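PDB 5BTO: decapping nuclease RAI1 from Scheffersomyces stipitis, which hydrolyses the NAD cap of NAD-capped RNAs, removing the entire NAD moiety from the RNA 5' end. Local coordinates for residues Ala93-Glu98 against Lys395-Ser400; Leu117-Leu122 against Thr279-Phe284; Leu124-Asn129 against Thr334-Trp339. All blocks are in the same frame, centred on the assembly; numbering follows the deposited sequence.

Overall arrangement
Interactions 2 and 3 are neighbours, with centres about 10 Å apart, whereas interaction 1 lies about 27 Å and 35 Å, centre to centre, from interactions 2 and 3. Along the chain, Ala93-Glu98 comes first and Lys395-Ser400 last, so interaction 1 brings the two ends of a long span together, with the other two contacts lying wholly between them. Interactions 2 and 3 interleave: helix 115-123 and the loop after it meet helix 266-286 and then helix 333-350, and Leu122 lies against Leu337 between them. Interaction 2 packs helix 115-123 beside substrate-binding Gln282, interaction 3 continues to helix 333-350, away from the site, and interaction 1 joins helix 87-101 to the C-terminal helix 392-400.

Interaction 1: Ala93-Glu98 against Lys395-Ser400; sequences ALTKYE and KQWRES
Thr95 lays its methyl CG2 over one face of the Trp397 indole, a CH-pi contact in which CG2 of Thr95 stands 4.0 Å from the centroid of the five-membered ring. With CG2 anti to the backbone N, the methyl lies over the ring, while OG1, beside the backbone N (chi1 -64°), hydrogen-bonds to Leu91 O. At the edge of the same indole, Trp397 NE1 donates to Glu98 OE1 at 2.8 Å, and the acceptor lies almost in the ring plane, using its anti lone pair. The syn lone pair of Glu98 OE1 takes Arg398 NE, also at 2.8 Å and nearly straight at 163°. Ala93-Glu98 of helix 87-101 and Lys395-Ser400 of the C-terminal helix 392-400 run at 27° to each other, the axes of these segments 10.7 Å apart, and this polar cluster bridges them. Arg398 approaches side-on, adding a more bent bond from NH2 to Glu98 OE2 (2.9 Å); OE2 also accepts from Val107 N. An alanine in place of Glu98 would probably leave the indole N-H and the NE side of the guanidinium without their shared acceptor, and Val107 N without its carboxylate partner. Arg398 NH1 reaches Asp140 and Gln142, so the arginine also ties the C-terminal helix to the hairpin of strands 132-139 and 142-147. Leu94 CD2 lies 3.9 Å from Arg398 NH2.

Interaction 2: Leu117-Leu122 against Thr279-Phe284; sequences LMTKLL and TWAQCF
The substrate-binding residue Gln282 belongs to helix 266-286 of this PD-(D/E)XK-type nuclease, and helix 115-123 packs against that helix right beside it. The two short helical segments approach to 9.2 Å between axes at 129° between their N-to-C directions, with Thr119 and Gln282 closest at the backbone. Thr119 crosses the aliphatic part of Gln282 at a slant: OG1 of Thr119 is 3.7 Å from Gln282 CG, and the methyl CG2 of Thr119 lies 3.9 Å from that same carbon. The hydroxyl packs against Gln282 carbons, but its hydrogen bond goes elsewhere; sitting beside the backbone N at chi1 -61°, it bonds back to Arg115 O, one helical turn earlier, and the methyl is left pointing across the interface, where it also touches Ala281 CB. The glutamine chain runs extended beyond CG, past the threonine, and its OE1 accepts a hydrogen bond from Lys258 NZ. Its aliphatic stem is thus flanked by Thr119, while OE1 is bonded to a residue that itself binds substrate.

The small side chain of Ala281 is consistent with the close approach of the helices. Its CB is 3.6 Å from Leu122 CD2, a snug apolar fit, with the Thr119 methyl on the same carbon. Leu122 CG stands anti to the backbone N (chi1 176°), which carries CD2 over the alanine and on to Trp280, whose CZ3 it approaches obliquely at 4.2 Å. Beyond the pair, Leu285 of helix 266-286 touches Thr119 and Leu122, Tyr340 of helix 333-350 covers Met118 and Leu122, and Glu256 of strand 254-261, a metal-binding residue, touches Gln282 and Cys283.

Interaction 3: Leu124-Asn129 against Thr334-Trp339; sequences LPYNLN and TTALKW
Trp339 runs from helix 333-350 across the short 3-10 turn at Leu124-Pro125, where its atoms from CB round to CZ2 find partners. Its CB stands 4.0 Å from Pro125 CG. With the ring carbon CG anti to the backbone N (chi1 156°), the indole swings out toward the turn, and the proline ring lies obliquely against the pyrrole side: Pro125 CG is 3.7 Å from Trp339 CG, and Pro125 CD is 3.5 Å from Trp339 CD1. Further round, NE1 comes within 3.9 Å of Leu124 CB, but its polar partner is Leu121 O on helix 115-123, a weak hydrogen bond. The six-membered ring ends the run, its CZ2 4.0 Å from Leu124 CD2. Phe371 packs edge-to-face with the indole, adding an aromatic neighbour from strand 370-375.

About one turn earlier on helix 333-350, Thr335 and Ala336 meet Tyr126 of the loop. The tyrosine ring is covered on one face by Pro125 CB and turns its edge to Ala336 CB, 4.3 Å from Tyr126 CE2. The phenol end then crosses Thr335 at about a right angle, with Tyr126 OH 3.5 Å from Thr335 CB. Thr335 also packs on Ala196 of the second subunit, so this end of the contact borders the subunit interface.

Across these two segments the contact is van der Waals packing, mostly between carbons, so the fit probably depends on shape more than on polar pairing: a rigid proline ring and a leucine fitted to a broad indole, joining the loop between helix 115-123 and strand 132-139 to helix 333-350.

Interaction 1: Ala93-Glu98 against Lys395-Ser400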
loop_
_atom_site.group_PDB
_atom_site.type_symbol
_atom_site.label_atom_id
_atom_site.label_comp_id
_atom_site.label_asym_id
_atom_site.label_seq_id
_atom_site.Cartn_x
_atom_site.Cartn_y
_atom_site.Cartn_z
ATOM N N ALA A 93 2.899 6.175 35.897
ATOM C CA ALA A 93 1.923 5.170 36.300
ATOM C C ALA A 93 2.412 3.758 35.971
ATOM O O ALA A 93 2.205 2.830 36.742
ATOM C CB ALA A 93 0.576 5.440 35.628
ATOM N N LEU A 94 3.061 3.598 34.817
ATOM C CA LEU A 94 3.551 2.287 34.394
ATOM C C LEU A 94 4.655 1.782 35.321
ATOM O O LEU A 94 4.711 0.598 35.663
ATOM C CB LEU A 94 4.076 2.347 32.950
ATOM C CG LEU A 94 4.704 1.065 32.409
ATOM C CD1 LEU A 94 3.728 -0.102 32.402
ATOM C CD2 LEU A 94 5.248 1.327 30.999
ATOM N N THR A 95 5.529 2.689 35.730
ATOM C CA THR A 95 6.609 2.333 36.643
ATOM C C THR A 95 6.025 1.780 37.943
ATOM O O THR A 95 6.475 0.757 38.456
ATOM C CB THR A 95 7.509 3.541 36.931
ATOM O OG1 THR A 95 8.151 3.955 35.712
ATOM C CG2 THR A 95 8.585 3.178 37.953
ATOM N N LYS A 96 5.018 2.465 38.457
ATOM C CA LYS A 96 4.378 2.045 39.704
ATOM C C LYS A 96 3.764 0.664 39.537
ATOM O O LYS A 96 3.890 -0.202 40.405
ATOM C CB LYS A 96 3.333 3.076 40.104
ATOM C CG LYS A 96 2.620 2.795 41.431
ATOM C CD LYS A 96 1.633 3.911 41.710
ATOM C CE LYS A 96 0.896 3.700 43.035
ATOM N NZ LYS A 96 1.849 3.628 44.188
ATOM N N TYR A 97 3.093 0.450 38.410
ATOM C CA TYR A 97 2.524 -0.859 38.127
ATOM C C TYR A 97 3.587 -1.967 38.065
ATOM O O TYR A 97 3.415 -3.045 38.649
ATOM C CB TYR A 97 1.693 -0.825 36.832
ATOM C CG TYR A 97 1.302 -2.206 36.368
ATOM C CD1 TYR A 97 0.230 -2.869 36.945
ATOM C CD2 TYR A 97 2.032 -2.865 35.379
ATOM C CE1 TYR A 97 -0.123 -4.131 36.548
ATOM C CE2 TYR A 97 1.681 -4.142 34.973
ATOM C CZ TYR A 97 0.600 -4.769 35.571
ATOM O OH TYR A 97 0.229 -6.037 35.193
ATOM N N GLU A 98 4.688 -1.713 37.365
ATOM C CA GLU A 98 5.709 -2.735 37.215
ATOM C C GLU A 98 6.326 -3.103 38.564
ATOM O O GLU A 98 6.521 -4.279 38.869
ATOM C CB GLU A 98 6.762 -2.304 36.184
ATOM C CG GLU A 98 6.127 -2.149 34.800
ATOM C CD GLU A 98 7.095 -1.705 33.718
ATOM O OE1 GLU A 98 8.172 -1.159 34.045
ATOM O OE2 GLU A 98 6.749 -1.901 32.528
ATOM N N LYS A 395 13.653 5.407 33.009
ATOM C CA LYS A 395 14.858 4.751 32.516
ATOM C C LYS A 395 15.653 4.117 33.653
ATOM O O LYS A 395 16.136 2.994 33.533
ATOM C CB LYS A 395 15.735 5.733 31.735
ATOM C CG LYS A 395 15.067 6.213 30.440
ATOM C CD LYS A 395 15.990 7.069 29.598
ATOM C CE LYS A 395 16.254 8.425 30.239
ATOM N NZ LYS A 395 17.320 9.168 29.483
ATOM N N GLN A 396 15.769 4.839 34.757
ATOM C CA GLN A 396 16.498 4.315 35.908
ATOM C C GLN A 396 15.830 3.040 36.415
ATOM O O GLN A 396 16.499 2.051 36.728
ATOM C CB GLN A 396 16.584 5.363 37.019
ATOM C CG GLN A 396 17.506 4.984 38.158
ATOM C CD GLN A 396 17.595 6.075 39.199
ATOM O OE1 GLN A 396 16.987 5.982 40.264
ATOM N NE2 GLN A 396 18.353 7.121 38.896
ATOM N N TRP A 397 14.502 3.058 36.476
ATOM C CA TRP A 397 13.766 1.872 36.877
ATOM C C TRP A 397 14.050 0.703 35.942
ATOM O O TRP A 397 14.418 -0.373 36.390
ATOM C CB TRP A 397 12.255 2.153 36.963
ATOM C CG TRP A 397 11.404 0.924 36.893
ATOM C CD1 TRP A 397 10.486 0.613 35.920
ATOM C CD2 TRP A 397 11.384 -0.165 37.823
ATOM N NE1 TRP A 397 9.909 -0.601 36.189
ATOM C CE2 TRP A 397 10.439 -1.100 37.352
ATOM C CE3 TRP A 397 12.075 -0.441 39.009
ATOM C CZ2 TRP A 397 10.164 -2.286 38.022
ATOM C CZ3 TRP A 397 11.801 -1.623 39.673
ATOM C CH2 TRP A 397 10.851 -2.530 39.182
ATOM N N ARG A 398 13.867 0.902 34.635
ATOM C CA ARG A 398 14.051 -0.202 33.703
ATOM C C ARG A 398 15.488 -0.733 33.709
ATOM O O ARG A 398 15.712 -1.931 33.575
ATOM C CB ARG A 398 13.612 0.203 32.291
ATOM C CG ARG A 398 12.104 0.353 32.167
ATOM C CD ARG A 398 11.411 -0.984 32.366
ATOM N NE ARG A 398 10.020 -0.931 31.926
ATOM C CZ ARG A 398 9.634 -1.006 30.655
ATOM N NH1 ARG A 398 10.535 -1.127 29.687
ATOM N NH2 ARG A 398 8.337 -0.938 30.349
ATOM N N GLU A 399 16.447 0.165 33.874
ATOM C CA GLU A 399 17.854 -0.231 33.993
ATOM C C GLU A 399 18.072 -1.144 35.189
ATOM O O GLU A 399 18.863 -2.084 35.133
ATOM C CB GLU A 399 18.743 1.003 34.119
ATOM C CG GLU A 399 18.929 1.792 32.823
ATOM C CD GLU A 399 19.519 3.166 33.074
ATOM O OE1 GLU A 399 19.929 3.436 34.220
ATOM O OE2 GLU A 399 19.568 3.982 32.130
ATOM N N SER A 400 17.367 -0.860 36.272
ATOM C CA SER A 400 17.616 -1.560 37.536
ATOM C C SER A 400 17.098 -2.996 37.517
ATOM O O SER A 400 17.492 -3.818 38.337
ATOM C CB SER A 400 16.993 -0.798 38.708
ATOM O OG SER A 400 15.581 -1.003 38.772
#

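Interaction 2: Leu117-Leu122 against Thr279-Phe284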
loop_
_atom_site.group_PDB
_atom_site.type_symbol
_atom_site.label_atom_id
_atom_site.label_comp_id
_atom_site.label_asym_id
_atom_site.label_seq_id
_atom_site.Cartn_x
_atom_site.Cartn_y
_atom_site.Cartn_z
ATOM N N LEU A 117 -4.079 8.242 19.817
ATOM C CA LEU A 117 -3.134 8.224 18.709
ATOM C C LEU A 117 -3.428 7.034 17.798
ATOM O O LEU A 117 -3.315 7.132 16.575
ATOM C CB LEU A 117 -1.695 8.159 19.228
ATOM C CG LEU A 117 -1.323 9.281 20.210
ATOM C CD1 LEU A 117 0.113 9.115 20.720
ATOM C CD2 LEU A 117 -1.528 10.661 19.574
ATOM N N MET A 118 -3.806 5.906 18.393
ATOM C CA MET A 118 -4.135 4.722 17.608
ATOM C C MET A 118 -5.462 4.910 16.874
ATOM O O MET A 118 -5.633 4.447 15.753
ATOM C CB MET A 118 -4.136 3.460 18.474
ATOM C CG MET A 118 -2.774 3.177 19.127
ATOM S SD MET A 118 -1.425 2.953 17.929
ATOM C CE MET A 118 -0.671 4.569 17.951
ATOM N N THR A 119 -6.396 5.610 17.516
ATOM C CA THR A 119 -7.640 5.969 16.849
ATOM C C THR A 119 -7.402 6.783 15.572
ATOM O O THR A 119 -8.075 6.583 14.552
ATOM C CB THR A 119 -8.561 6.777 17.802
ATOM O OG1 THR A 119 -8.885 5.973 18.951
ATOM C CG2 THR A 119 -9.841 7.184 17.084
ATOM N N LYS A 120 -6.449 7.705 15.618
ATOM C CA LYS A 120 -6.108 8.472 14.420
ATOM C C LYS A 120 -5.644 7.558 13.283
ATOM O O LYS A 120 -5.960 7.802 12.118
ATOM C CB LYS A 120 -5.019 9.505 14.721
ATOM C CG LYS A 120 -5.447 10.631 15.643
ATOM C CD LYS A 120 -4.335 11.656 15.774
ATOM C CE LYS A 120 -4.825 12.930 16.446
ATOM N NZ LYS A 120 -3.811 14.021 16.353
ATOM N N LEU A 121 -4.882 6.514 13.612
ATOM C CA LEU A 121 -4.432 5.575 12.593
ATOM C C LEU A 121 -5.592 4.717 12.077
ATOM O O LEU A 121 -5.751 4.517 10.861
ATOM C CB LEU A 121 -3.299 4.691 13.138
ATOM C CG LEU A 121 -2.026 5.428 13.553
ATOM C CD1 LEU A 121 -1.024 4.455 14.149
ATOM C CD2 LEU A 121 -1.411 6.110 12.325
ATOM N N LEU A 122 -6.433 4.242 12.996
ATOM C CA LEU A 122 -7.529 3.367 12.630
ATOM C C LEU A 122 -8.550 4.091 11.745
ATOM O O LEU A 122 -9.108 3.503 10.820
ATOM C CB LEU A 122 -8.207 2.829 13.905
ATOM C CG LEU A 122 -9.447 1.945 13.841
ATOM C CD1 LEU A 122 -9.260 0.731 12.966
ATOM C CD2 LEU A 122 -9.849 1.505 15.267
ATOM N N THR A 279 -16.128 7.426 17.369
ATOM C CA THR A 279 -16.485 6.881 18.668
ATOM C C THR A 279 -16.347 5.357 18.689
ATOM O O THR A 279 -15.832 4.786 19.653
ATOM C CB THR A 279 -17.909 7.295 19.079
ATOM O OG1 THR A 279 -17.950 8.713 19.251
ATOM C CG2 THR A 279 -18.333 6.599 20.405
ATOM N N TRP A 280 -16.815 4.690 17.640
ATOM C CA TRP A 280 -16.627 3.246 17.545
ATOM C C TRP A 280 -15.128 2.906 17.646
ATOM O O TRP A 280 -14.716 1.995 18.378
ATOM C CB TRP A 280 -17.204 2.680 16.232
ATOM C CG TRP A 280 -16.751 1.270 16.047
ATOM C CD1 TRP A 280 -17.259 0.155 16.658
ATOM C CD2 TRP A 280 -15.624 0.825 15.273
ATOM N NE1 TRP A 280 -16.533 -0.956 16.294
ATOM C CE2 TRP A 280 -15.527 -0.571 15.445
ATOM C CE3 TRP A 280 -14.704 1.474 14.442
ATOM C CZ2 TRP A 280 -14.545 -1.330 14.810
ATOM C CZ3 TRP A 280 -13.724 0.718 13.818
ATOM C CH2 TRP A 280 -13.657 -0.669 14.002
ATOM N N ALA A 281 -14.313 3.634 16.895
ATOM C CA ALA A 281 -12.879 3.340 16.881
ATOM C C ALA A 281 -12.284 3.458 18.280
ATOM O O ALA A 281 -11.543 2.575 18.715
ATOM C CB ALA A 281 -12.136 4.254 15.895
ATOM N N GLN A 282 -12.609 4.546 18.976
ATOM C CA GLN A 282 -12.102 4.792 20.330
ATOM C C GLN A 282 -12.519 3.695 21.292
ATOM O O GLN A 282 -11.711 3.184 22.076
ATOM C CB GLN A 282 -12.653 6.110 20.870
ATOM C CG GLN A 282 -12.113 7.342 20.200
ATOM C CD GLN A 282 -12.743 8.601 20.754
ATOM O OE1 GLN A 282 -13.324 8.589 21.848
ATOM N NE2 GLN A 282 -12.640 9.693 20.007
ATOM N N CYS A 283 -13.791 3.335 21.231
ATOM C CA CYS A 283 -14.344 2.357 22.160
ATOM C C CYS A 283 -13.874 0.948 21.850
ATOM O O CYS A 283 -13.560 0.179 22.762
ATOM C CB CYS A 283 -15.868 2.435 22.166
ATOM S SG CYS A 283 -16.445 3.966 22.931
ATOM N N PHE A 284 -13.797 0.622 20.560
ATOM C CA PHE A 284 -13.344 -0.698 20.140
ATOM C C PHE A 284 -11.907 -0.956 20.602
ATOM O O PHE A 284 -11.595 -2.029 21.133
ATOM C CB PHE A 284 -13.441 -0.832 18.618
ATOM C CG PHE A 284 -12.939 -2.134 18.100
ATOM C CD1 PHE A 284 -13.731 -3.263 18.154
ATOM C CD2 PHE A 284 -11.669 -2.233 17.552
ATOM C CE1 PHE A 284 -13.271 -4.468 17.675
ATOM C CE2 PHE A 284 -11.199 -3.441 17.073
ATOM C CZ PHE A 284 -12.000 -4.558 17.133
#

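Interaction 3: Leu124-Asn129 against Thr334-Trp339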
loop_
_atom_site.group_PDB
_atom_site.type_symbol
_atom_site.label_atom_id
_atom_site.label_comp_id
_atom_site.label_asym_id
_atom_site.label_seq_id
_atom_site.Cartn_x
_atom_site.Cartn_y
_atom_site.Cartn_z
ATOM N N LEU A 124 -8.003 6.716 9.825
ATOM C CA LEU A 124 -7.360 7.426 8.708
ATOM C C LEU A 124 -7.977 7.223 7.310
ATOM O O LEU A 124 -8.136 8.189 6.569
ATOM C CB LEU A 124 -5.838 7.120 8.704
ATOM C CG LEU A 124 -4.947 7.804 7.657
ATOM C CD1 LEU A 124 -3.512 7.971 8.181
ATOM C CD2 LEU A 124 -4.942 7.032 6.326
ATOM N N PRO A 125 -8.324 5.978 6.940
ATOM C CA PRO A 125 -8.834 5.764 5.577
ATOM C C PRO A 125 -10.056 6.620 5.240
ATOM O O PRO A 125 -10.317 6.870 4.055
ATOM C CB PRO A 125 -9.234 4.289 5.581
ATOM C CG PRO A 125 -8.337 3.664 6.603
ATOM C CD PRO A 125 -8.170 4.711 7.677
ATOM N N TYR A 126 -10.803 7.042 6.261
ATOM C CA TYR A 126 -12.047 7.784 6.034
ATOM C C TYR A 126 -11.926 9.223 6.522
ATOM O O TYR A 126 -12.915 9.957 6.622
ATOM C CB TYR A 126 -13.243 7.039 6.652
ATOM C CG TYR A 126 -13.319 5.640 6.084
ATOM C CD1 TYR A 126 -13.548 5.438 4.718
ATOM C CD2 TYR A 126 -13.088 4.523 6.879
ATOM C CE1 TYR A 126 -13.582 4.161 4.178
ATOM C CE2 TYR A 126 -13.125 3.245 6.339
ATOM C CZ TYR A 126 -13.370 3.074 4.990
ATOM O OH TYR A 126 -13.401 1.806 4.451
ATOM N N ASN A 127 -10.686 9.625 6.775
ATOM C CA ASN A 127 -10.367 10.973 7.224
ATOM C C ASN A 127 -9.094 11.473 6.557
ATOM O O ASN A 127 -8.133 11.865 7.226
ATOM C CB ASN A 127 -10.233 10.996 8.745
ATOM C CG ASN A 127 -11.570 10.835 9.428
ATOM O OD1 ASN A 127 -12.337 11.790 9.517
ATOM N ND2 ASN A 127 -11.883 9.619 9.863
ATOM N N LEU A 128 -9.097 11.468 5.230
ATOM C CA LEU A 128 -7.858 11.681 4.480
ATOM C C LEU A 128 -7.370 13.129 4.472
ATOM O O LEU A 128 -6.300 13.423 3.942
ATOM C CB LEU A 128 -7.984 11.149 3.048
ATOM C CG LEU A 128 -8.205 9.636 2.941
ATOM C CD1 LEU A 128 -8.668 9.245 1.545
ATOM C CD2 LEU A 128 -6.943 8.885 3.329
ATOM N N ASN A 129 -8.145 14.035 5.054
ATOM C CA ASN A 129 -7.726 15.428 5.134
ATOM C C ASN A 129 -7.060 15.772 6.461
ATOM O O ASN A 129 -6.586 16.891 6.638
ATOM C CB ASN A 129 -8.912 16.363 4.894
ATOM C CG ASN A 129 -9.518 16.178 3.523
ATOM O OD1 ASN A 129 -8.802 16.044 2.527
ATOM N ND2 ASN A 129 -10.844 16.149 3.463
ATOM N N THR A 334 -14.507 -2.901 9.041
ATOM C CA THR A 334 -13.599 -4.027 8.799
ATOM C C THR A 334 -12.369 -3.589 8.010
ATOM O O THR A 334 -11.237 -3.978 8.323
ATOM C CB THR A 334 -14.309 -5.163 8.051
ATOM O OG1 THR A 334 -15.415 -5.623 8.833
ATOM C CG2 THR A 334 -13.357 -6.328 7.814
ATOM N N THR A 335 -12.594 -2.780 6.984
ATOM C CA THR A 335 -11.493 -2.257 6.182
ATOM C C THR A 335 -10.565 -1.406 7.047
ATOM O O THR A 335 -9.329 -1.499 6.950
ATOM C CB THR A 335 -12.027 -1.411 5.004
ATOM O OG1 THR A 335 -12.938 -2.199 4.235
ATOM C CG2 THR A 335 -10.895 -0.958 4.114
ATOM N N ALA A 336 -11.159 -0.565 7.889
ATOM C CA ALA A 336 -10.393 0.283 8.791
ATOM C C ALA A 336 -9.479 -0.584 9.654
ATOM O O ALA A 336 -8.285 -0.290 9.809
ATOM C CB ALA A 336 -11.329 1.133 9.669
ATOM N N LEU A 337 -10.045 -1.651 10.208
ATOM C CA LEU A 337 -9.284 -2.532 11.100
ATOM C C LEU A 337 -8.146 -3.252 10.367
ATOM O O LEU A 337 -7.064 -3.447 10.930
ATOM C CB LEU A 337 -10.206 -3.541 11.790
ATOM C CG LEU A 337 -9.592 -4.316 12.957
ATOM C CD1 LEU A 337 -9.126 -3.351 14.047
ATOM C CD2 LEU A 337 -10.609 -5.314 13.516
ATOM N N LYS A 338 -8.388 -3.652 9.123
ATOM C CA LYS A 338 -7.329 -4.269 8.315
ATOM C C LYS A 338 -6.206 -3.274 8.003
ATOM O O LYS A 338 -5.023 -3.644 7.996
ATOM C CB LYS A 338 -7.905 -4.861 7.022
ATOM C CG LYS A 338 -8.815 -6.069 7.227
ATOM C CD LYS A 338 -9.466 -6.468 5.913
ATOM C CE LYS A 338 -10.539 -7.518 6.108
ATOM N NZ LYS A 338 -11.283 -7.805 4.846
ATOM N N TRP A 339 -6.560 -2.018 7.724
ATOM C CA TRP A 339 -5.540 -0.975 7.561
ATOM C C TRP A 339 -4.730 -0.798 8.855
ATOM O O TRP A 339 -3.500 -0.732 8.852
ATOM C CB TRP A 339 -6.188 0.352 7.141
ATOM C CG TRP A 339 -5.379 1.570 7.490
ATOM C CD1 TRP A 339 -5.628 2.464 8.499
ATOM C CD2 TRP A 339 -4.175 2.019 6.848
ATOM N NE1 TRP A 339 -4.668 3.449 8.510
ATOM C CE2 TRP A 339 -3.765 3.202 7.506
ATOM C CE3 TRP A 339 -3.417 1.546 5.768
ATOM C CZ2 TRP A 339 -2.626 3.914 7.136
ATOM C CZ3 TRP A 339 -2.283 2.256 5.391
ATOM C CH2 TRP A 339 -1.898 3.432 6.077
#